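Local coordinates for invasion-associated protein (Mycobacterium tuberculosis, PDB 4LJ1), which probably binds peptidoglycan in the mycobacterial cell envelope through an NlpC/p60 domain that has lost the family's catalytic activity, at residues T8-V11 / I12-L16; G50-Q53 / Y54-G58; S67-M70 / Y71-G74. All blocks are in the same frame, centred on the assembly; numbering follows the deposited sequence.

Contact 1: residues T8-V11 / I12-L16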
loop_
_atom_site.group_PDB
_atom_site.type_symbol
_atom_site.label_atom_id
_atom_site.label_comp_id
_atom_site.label_asym_id
_atom_site.label_seq_id
_atom_site.Cartn_x
_atom_site.Cartn_y
_atom_site.Cartn_z
ATOM N N THR A 8 -8.316 -1.316 -11.002
ATOM C CA THR A 8 -7.126 -1.859 -10.354
ATOM C C THR A 8 -5.859 -1.524 -11.140
ATOM O O THR A 8 -4.820 -1.189 -10.566
ATOM C CB THR A 8 -7.218 -3.383 -10.175
ATOM O OG1 THR A 8 -8.335 -3.687 -9.335
ATOM C CG2 THR A 8 -5.938 -3.912 -9.530
ATOM N N ASP A 9 -5.944 -1.600 -12.461
ATOM C CA ASP A 9 -4.810 -1.254 -13.319
ATOM C C ASP A 9 -4.441 0.236 -13.193
ATOM O O ASP A 9 -3.264 0.590 -13.238
ATOM C CB ASP A 9 -5.074 -1.639 -14.783
ATOM C CG ASP A 9 -5.049 -3.160 -15.024
ATOM O OD1 ASP A 9 -4.448 -3.921 -14.222
ATOM O OD2 ASP A 9 -5.631 -3.597 -16.042
ATOM N N VAL A 10 -5.432 1.105 -13.034
ATOM C CA VAL A 10 -5.178 2.531 -12.804
ATOM C C VAL A 10 -4.435 2.726 -11.481
ATOM O O VAL A 10 -3.468 3.471 -11.406
ATOM C CB VAL A 10 -6.497 3.363 -12.819
ATOM C CG1 VAL A 10 -6.263 4.776 -12.315
ATOM C CG2 VAL A 10 -7.117 3.372 -14.224
ATOM N N VAL A 11 -4.906 2.079 -10.427
ATOM C CA VAL A 11 -4.283 2.186 -9.111
ATOM C C VAL A 11 -2.832 1.711 -9.162
ATOM O O VAL A 11 -1.904 2.363 -8.655
ATOM C CB VAL A 11 -5.109 1.379 -8.101
ATOM C CG1 VAL A 11 -4.381 1.227 -6.774
ATOM C CG2 VAL A 11 -6.458 2.039 -7.898
ATOM N N ILE A 12 -2.621 0.573 -9.806
ATOM C CA ILE A 12 -1.275 0.047 -9.918
ATOM C C ILE A 12 -0.364 0.960 -10.736
ATOM O O ILE A 12 0.791 1.199 -10.359
ATOM C CB ILE A 12 -1.282 -1.404 -10.464
ATOM C CG1 ILE A 12 -1.805 -2.376 -9.391
ATOM C CG2 ILE A 12 0.124 -1.823 -10.907
ATOM C CD1 ILE A 12 -2.103 -3.778 -9.868
ATOM N N ALA A 13 -0.862 1.465 -11.861
ATOM C CA ALA A 13 -0.061 2.368 -12.676
ATOM C C ALA A 13 0.310 3.624 -11.887
ATOM O O ALA A 13 1.416 4.113 -11.994
ATOM C CB ALA A 13 -0.812 2.755 -13.933
ATOM N N ARG A 14 -0.606 4.146 -11.083
ATOM C CA ARG A 14 -0.282 5.319 -10.246
ATOM C C ARG A 14 0.835 4.996 -9.265
ATOM O O ARG A 14 1.776 5.766 -9.120
ATOM C CB ARG A 14 -1.487 5.787 -9.478
ATOM C CG ARG A 14 -2.483 6.533 -10.334
ATOM C CD ARG A 14 -3.807 6.726 -9.621
ATOM N NE ARG A 14 -3.694 7.630 -8.485
ATOM C CZ ARG A 14 -3.883 8.952 -8.513
ATOM N NH1 ARG A 14 -4.228 9.590 -9.623
ATOM N NH2 ARG A 14 -3.764 9.633 -7.403
ATOM N N GLY A 15 0.745 3.858 -8.583
ATOM C CA GLY A 15 1.841 3.450 -7.710
ATOM C C GLY A 15 3.176 3.318 -8.425
ATOM O O GLY A 15 4.197 3.842 -7.982
ATOM N N LEU A 16 3.164 2.569 -9.533
ATOM C CA LEU A 16 4.382 2.337 -10.301
ATOM C C LEU A 16 5.017 3.625 -10.839
ATOM O O LEU A 16 6.226 3.706 -10.969
ATOM C CB LEU A 16 4.126 1.361 -11.454
ATOM C CG LEU A 16 3.861 -0.099 -11.067
ATOM C CD1 LEU A 16 3.476 -0.888 -12.315
ATOM C CD2 LEU A 16 5.077 -0.720 -10.386
#
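Thr-8 sets its methyl CG2 anti to the backbone N, and Ile-12 swings CG1 beside its own N (chi1 -72°), which sends the longer branch back along the helix until its CD1 lies 3.9 Å from Thr-8 CG2. The two side chains point the same way, one turn apart. On its way back, CG1 of Ile-12 passes 3.4 Å from Thr-8 O, the same carbonyl oxygen that accepts the N-H of Ile-12 at 2.9 Å. The threonine's other branch has a polar task: OG1 hydrogen-bonds to the carbonyl of Tyr-4, one turn earlier, while the methyl is given to the isoleucine.

A second pair, Val-10 and Arg-14, is built likewise. CG of Arg-14 lies 3.4 Å from Val-10 O, and CD runs alongside the valine's CG1 at 4.1 Å before the chain bends at chi3 (68°) and carries the guanidinium away to the Tyr-54 carbonyl on helix 48-57, which NH2 meets in a hydrogen bond. Between these pairs Val-11, a compact branched residue, is buried against Ala-55 and Tyr-56 of that helix. Its carbonyl oxygen takes a nearly straight bond from Gly-15 N, 3.0 Å long (170°).

The chemistry is mixed: Val-11 faces helix 48-57 with carbon alone, whereas Thr-8 and Arg-14 lend carbon to their neighbours as well as polar atoms. The hydroxyl of Thr-8 bonds to the Tyr-4 carbonyl and NH2 of Arg-14 to that of Tyr-54, so the arginine joins helix 5-16 to helix 48-57.

Contact 2: residues G50-Q53 / Y54-G58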
loop_
_atom_site.group_PDB
_atom_site.type_symbol
_atom_site.label_atom_id
_atom_site.label_comp_id
_atom_site.label_asym_id
_atom_site.label_seq_id
_atom_site.Cartn_x
_atom_site.Cartn_y
_atom_site.Cartn_z
ATOM N N GLY A 50 1.377 6.868 2.742
ATOM C CA GLY A 50 1.211 7.931 1.780
ATOM C C GLY A 50 1.166 7.382 0.364
ATOM O O GLY A 50 0.367 7.833 -0.461
ATOM N N LEU A 51 2.036 6.418 0.059
ATOM C CA LEU A 51 2.064 5.836 -1.279
ATOM C C LEU A 51 0.744 5.124 -1.571
ATOM O O LEU A 51 0.190 5.258 -2.673
ATOM C CB LEU A 51 3.229 4.860 -1.406
ATOM C CG LEU A 51 3.302 4.110 -2.737
ATOM C CD1 LEU A 51 3.590 5.061 -3.917
ATOM C CD2 LEU A 51 4.374 3.022 -2.666
ATOM N N ILE A 52 0.267 4.332 -0.623
ATOM C CA ILE A 52 -0.992 3.597 -0.814
ATOM C C ILE A 52 -2.162 4.554 -0.984
ATOM O O ILE A 52 -3.023 4.346 -1.839
ATOM C CB ILE A 52 -1.237 2.607 0.363
ATOM C CG1 ILE A 52 -0.229 1.492 0.395
ATOM C CG2 ILE A 52 -2.641 2.066 0.359
ATOM C CD1 ILE A 52 -0.011 0.819 -0.902
ATOM N N GLN A 53 -2.195 5.617 -0.192
ATOM C CA GLN A 53 -3.256 6.637 -0.374
ATOM C C GLN A 53 -3.208 7.248 -1.768
ATOM O O GLN A 53 -4.237 7.400 -2.412
ATOM C CB GLN A 53 -3.147 7.755 0.656
ATOM C CG GLN A 53 -3.554 7.396 2.070
ATOM C CD GLN A 53 -3.554 8.610 2.980
ATOM O OE1 GLN A 53 -2.774 9.542 2.782
ATOM N NE2 GLN A 53 -4.455 8.635 3.966
ATOM N N TYR A 54 -2.010 7.585 -2.222
ATOM C CA TYR A 54 -1.871 8.162 -3.555
ATOM C C TYR A 54 -2.399 7.199 -4.616
ATOM O O TYR A 54 -3.172 7.565 -5.507
ATOM C CB TYR A 54 -0.397 8.504 -3.840
ATOM C CG TYR A 54 -0.192 9.046 -5.240
ATOM C CD1 TYR A 54 -0.686 10.294 -5.593
ATOM C CD2 TYR A 54 0.411 8.266 -6.242
ATOM C CE1 TYR A 54 -0.553 10.772 -6.885
ATOM C CE2 TYR A 54 0.534 8.731 -7.549
ATOM C CZ TYR A 54 0.060 9.994 -7.854
ATOM O OH TYR A 54 0.167 10.482 -9.144
ATOM N N ALA A 55 -1.974 5.943 -4.540
ATOM C CA ALA A 55 -2.362 4.966 -5.546
ATOM C C ALA A 55 -3.882 4.809 -5.575
ATOM O O ALA A 55 -4.508 4.900 -6.649
ATOM C CB ALA A 55 -1.658 3.622 -5.315
ATOM N N TYR A 56 -4.482 4.567 -4.417
ATOM C CA TYR A 56 -5.914 4.260 -4.353
ATOM C C TYR A 56 -6.814 5.469 -4.595
ATOM O O TYR A 56 -7.995 5.282 -4.899
ATOM C CB TYR A 56 -6.289 3.468 -3.073
ATOM C CG TYR A 56 -6.369 1.985 -3.390
ATOM C CD1 TYR A 56 -7.426 1.515 -4.178
ATOM C CD2 TYR A 56 -5.395 1.063 -2.991
ATOM C CE1 TYR A 56 -7.503 0.185 -4.555
ATOM C CE2 TYR A 56 -5.473 -0.284 -3.375
ATOM C CZ TYR A 56 -6.533 -0.711 -4.147
ATOM O OH TYR A 56 -6.622 -2.034 -4.545
ATOM N N ALA A 57 -6.297 6.703 -4.520
ATOM C CA ALA A 57 -7.071 7.861 -4.950
ATOM C C ALA A 57 -7.427 7.716 -6.436
ATOM O O ALA A 57 -8.414 8.301 -6.876
ATOM C CB ALA A 57 -6.307 9.139 -4.671
ATOM N N GLY A 58 -6.686 6.921 -7.200
ATOM C CA GLY A 58 -7.044 6.642 -8.606
ATOM C C GLY A 58 -8.378 5.948 -8.791
ATOM O O GLY A 58 -8.988 6.027 -9.865
#
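The ring of Tyr-56 meets Ile-52 at its edge: the carbonyl oxygen of Ile-52 lies near the ring plane, and the branch methyl CG2 comes only to 4.5 Å from CD2 of Tyr-56, a loose apolar touch. That carbonyl also accepts the N-H of Tyr-56, at 3.0 Å. With chi1 at -98°, the ring sits well away from a staggered position, as might follow from dense packing; Leu-63, Val-131 and Leu-100 of strand 97-103 touch it, and its OH hydrogen-bonds to the Gly-85 carbonyl.

The second ring, that of Tyr-54, leads away from the preceding turn because CG is anti to the backbone N (chi1 177°), and it takes part in a cation-pi interaction with Arg-14 of helix 5-16. Its CB stays behind, 3.5 Å from the carbonyl oxygen of Gly-50. The third flat group is the amide of Gln-53, at the end of an extended chain and used at both atoms: OE1 accepts from Arg-65 and NE2 donates to the carbonyl of Leu-63.

Ala-55 and Ala-57 are small. Ala-55 puts its CB 3.6 Å from Leu-51 O, and its slight bulk suits a face buried against Val-11. The last bond of the run, Ala-57 N to Gln-53 O, is 3.0 Å long but more bent than the others (144°).

Chemically, then, this helix turns Leu-51 and Ile-52 to strands 106-110 and 97-103 of the sheet and gives two polar tips fixed partners: the phenol of Tyr-56 and the amide of Gln-53 are both spent on hydrogen bonds, which probably restricts how either group can rotate.

Contact 3: residues S67-M70 / Y71-G74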
loop_
_atom_site.group_PDB
_atom_site.type_symbol
_atom_site.label_atom_id
_atom_site.label_comp_id
_atom_site.label_asym_id
_atom_site.label_seq_id
_atom_site.Cartn_x
_atom_site.Cartn_y
_atom_site.Cartn_z
ATOM N N SER A 67 -1.624 2.285 8.730
ATOM C CA SER A 67 -1.753 0.924 8.216
ATOM C C SER A 67 -2.667 0.081 9.095
ATOM O O SER A 67 -3.442 -0.717 8.585
ATOM C CB SER A 67 -0.375 0.282 8.023
ATOM O OG SER A 67 0.342 0.157 9.234
ATOM N N GLY A 68 -2.594 0.272 10.410
ATOM C CA GLY A 68 -3.456 -0.488 11.304
ATOM C C GLY A 68 -4.925 -0.199 11.073
ATOM O O GLY A 68 -5.764 -1.088 11.181
ATOM N N GLN A 69 -5.248 1.042 10.736
ATOM C CA GLN A 69 -6.651 1.379 10.493
ATOM C C GLN A 69 -7.109 0.828 9.130
ATOM O O GLN A 69 -8.223 0.311 9.003
ATOM C CB GLN A 69 -6.890 2.877 10.590
ATOM C CG GLN A 69 -8.373 3.243 10.520
ATOM C CD GLN A 69 -9.234 2.765 11.684
ATOM O OE1 GLN A 69 -8.740 2.433 12.767
ATOM N NE2 GLN A 69 -10.551 2.737 11.456
ATOM N N MET A 70 -6.263 0.930 8.115
ATOM C CA MET A 70 -6.554 0.293 6.840
ATOM C C MET A 70 -6.847 -1.200 7.019
ATOM O O MET A 70 -7.795 -1.744 6.450
ATOM C CB MET A 70 -5.364 0.406 5.888
ATOM C CG MET A 70 -5.008 1.814 5.394
ATOM S SD MET A 70 -3.544 1.690 4.322
ATOM C CE MET A 70 -3.185 3.416 4.032
ATOM N N TYR A 71 -6.035 -1.862 7.820
ATOM C CA TYR A 71 -6.218 -3.295 8.074
ATOM C C TYR A 71 -7.528 -3.611 8.826
ATOM O O TYR A 71 -8.278 -4.510 8.452
ATOM C CB TYR A 71 -5.043 -3.860 8.876
ATOM C CG TYR A 71 -5.099 -5.353 9.053
ATOM C CD1 TYR A 71 -4.738 -6.189 8.011
ATOM C CD2 TYR A 71 -5.527 -5.937 10.258
ATOM C CE1 TYR A 71 -4.755 -7.562 8.151
ATOM C CE2 TYR A 71 -5.553 -7.312 10.397
ATOM C CZ TYR A 71 -5.169 -8.117 9.331
ATOM O OH TYR A 71 -5.179 -9.481 9.435
ATOM N N LYS A 72 -7.755 -2.897 9.928
ATOM C CA LYS A 72 -8.931 -3.101 10.775
ATOM C C LYS A 72 -10.201 -3.112 9.965
ATOM O O LYS A 72 -11.069 -3.986 10.152
ATOM C CB LYS A 72 -9.006 -2.015 11.851
ATOM C CG LYS A 72 -10.166 -2.178 12.824
ATOM C CD LYS A 72 -10.124 -1.080 13.881
ATOM C CE LYS A 72 -11.239 -1.198 14.907
ATOM N NZ LYS A 72 -11.293 -0.012 15.809
ATOM N N VAL A 73 -10.341 -2.131 9.080
ATOM C CA VAL A 73 -11.622 -1.937 8.378
ATOM C C VAL A 73 -11.746 -2.725 7.074
ATOM O O VAL A 73 -12.858 -2.872 6.547
ATOM C CB VAL A 73 -11.905 -0.437 8.109
ATOM C CG1 VAL A 73 -11.918 0.383 9.410
ATOM C CG2 VAL A 73 -10.948 0.133 7.074
ATOM N N GLY A 74 -10.634 -3.225 6.540
ATOM C CA GLY A 74 -10.616 -3.817 5.201
ATOM C C GLY A 74 -11.173 -5.242 5.141
ATOM O O GLY A 74 -11.096 -6.007 6.114
#
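Gln-69 reaches forward over the next turn to Lys-72 and Val-73. Its CB points away from that turn, but CG stands anti to the backbone N (chi1 -173°) and the bend at chi2 (66°) brings CD and the amide back over the helix surface. There the two ends of the amide part company: OE1 lies 3.9 Å from CD of Lys-72, in the middle of that residue's fully extended chain, and NE2 lies 3.4 Å from CG1 of Val-73. Both are contacts with carbon, so the amide is laid across its neighbours without bonding to them. This patch is largely exposed, and the polar ends of Gln-69 and Lys-72 can meet solvent while Val-73 and the lysine's methylenes offer carbon to the amide.

Val-73 answers with its other branch, CG2 in the crowded position between N and carbonyl carbon, 3.3 Å from Gln-69 O. The same oxygen accepts the N-H of Val-73 at 3.2 Å, a little longer than the 2.9 Å of the bond from Tyr-71 N to Ser-67 O. After Val-73 the helix gives out: the bond from Gly-74 N to Met-70 O is weak and strongly bent (123°). Gly-74, which has no side chain to clash with the Met-70 carbonyl, leaves helical geometry and lets the chain turn away.

The inner face of helix 67-73 is set among the rest of the fold by two long side chains. Met-70, an unbranched and extended chain that can reach a neighbouring helix, lies against Ser-49 of helix 48-57, whereas Tyr-71 makes a T-shaped stack with Phe-89 of strand 87-90. Lys-76 of strand 75-77 forms a cation-pi interaction with Tyr-71 and hydrogen-bonds to the carbonyls of Tyr-71 and Gly-74, tying the helix's C-terminal end to the strand that follows.

The three contacts follow in series along the chain, on helices 5-16, 48-57 and 67-73. Contact 2 is nearest the chain's centre, with contact 1 about 9 Å away and contact 3 about 15 Å away, centre to centre. Contacts 1 and 3 lie on opposite sides of the chain's centre, their own centres about 20 Å apart, and do not touch. Helix 48-57 links the other two: contact 1 touches it through Arg-14 and Val-11, and contact 3 through Met-70, whose CE lies 4.0 Å from Ile-52 CG2. It packs on strands 97-103 and 106-110 of the four-stranded antiparallel sheet. In active NlpC/p60 enzymes the equivalent helix begins with the catalytic cysteine; this non-catalytic relative keeps the helix-on-sheet core.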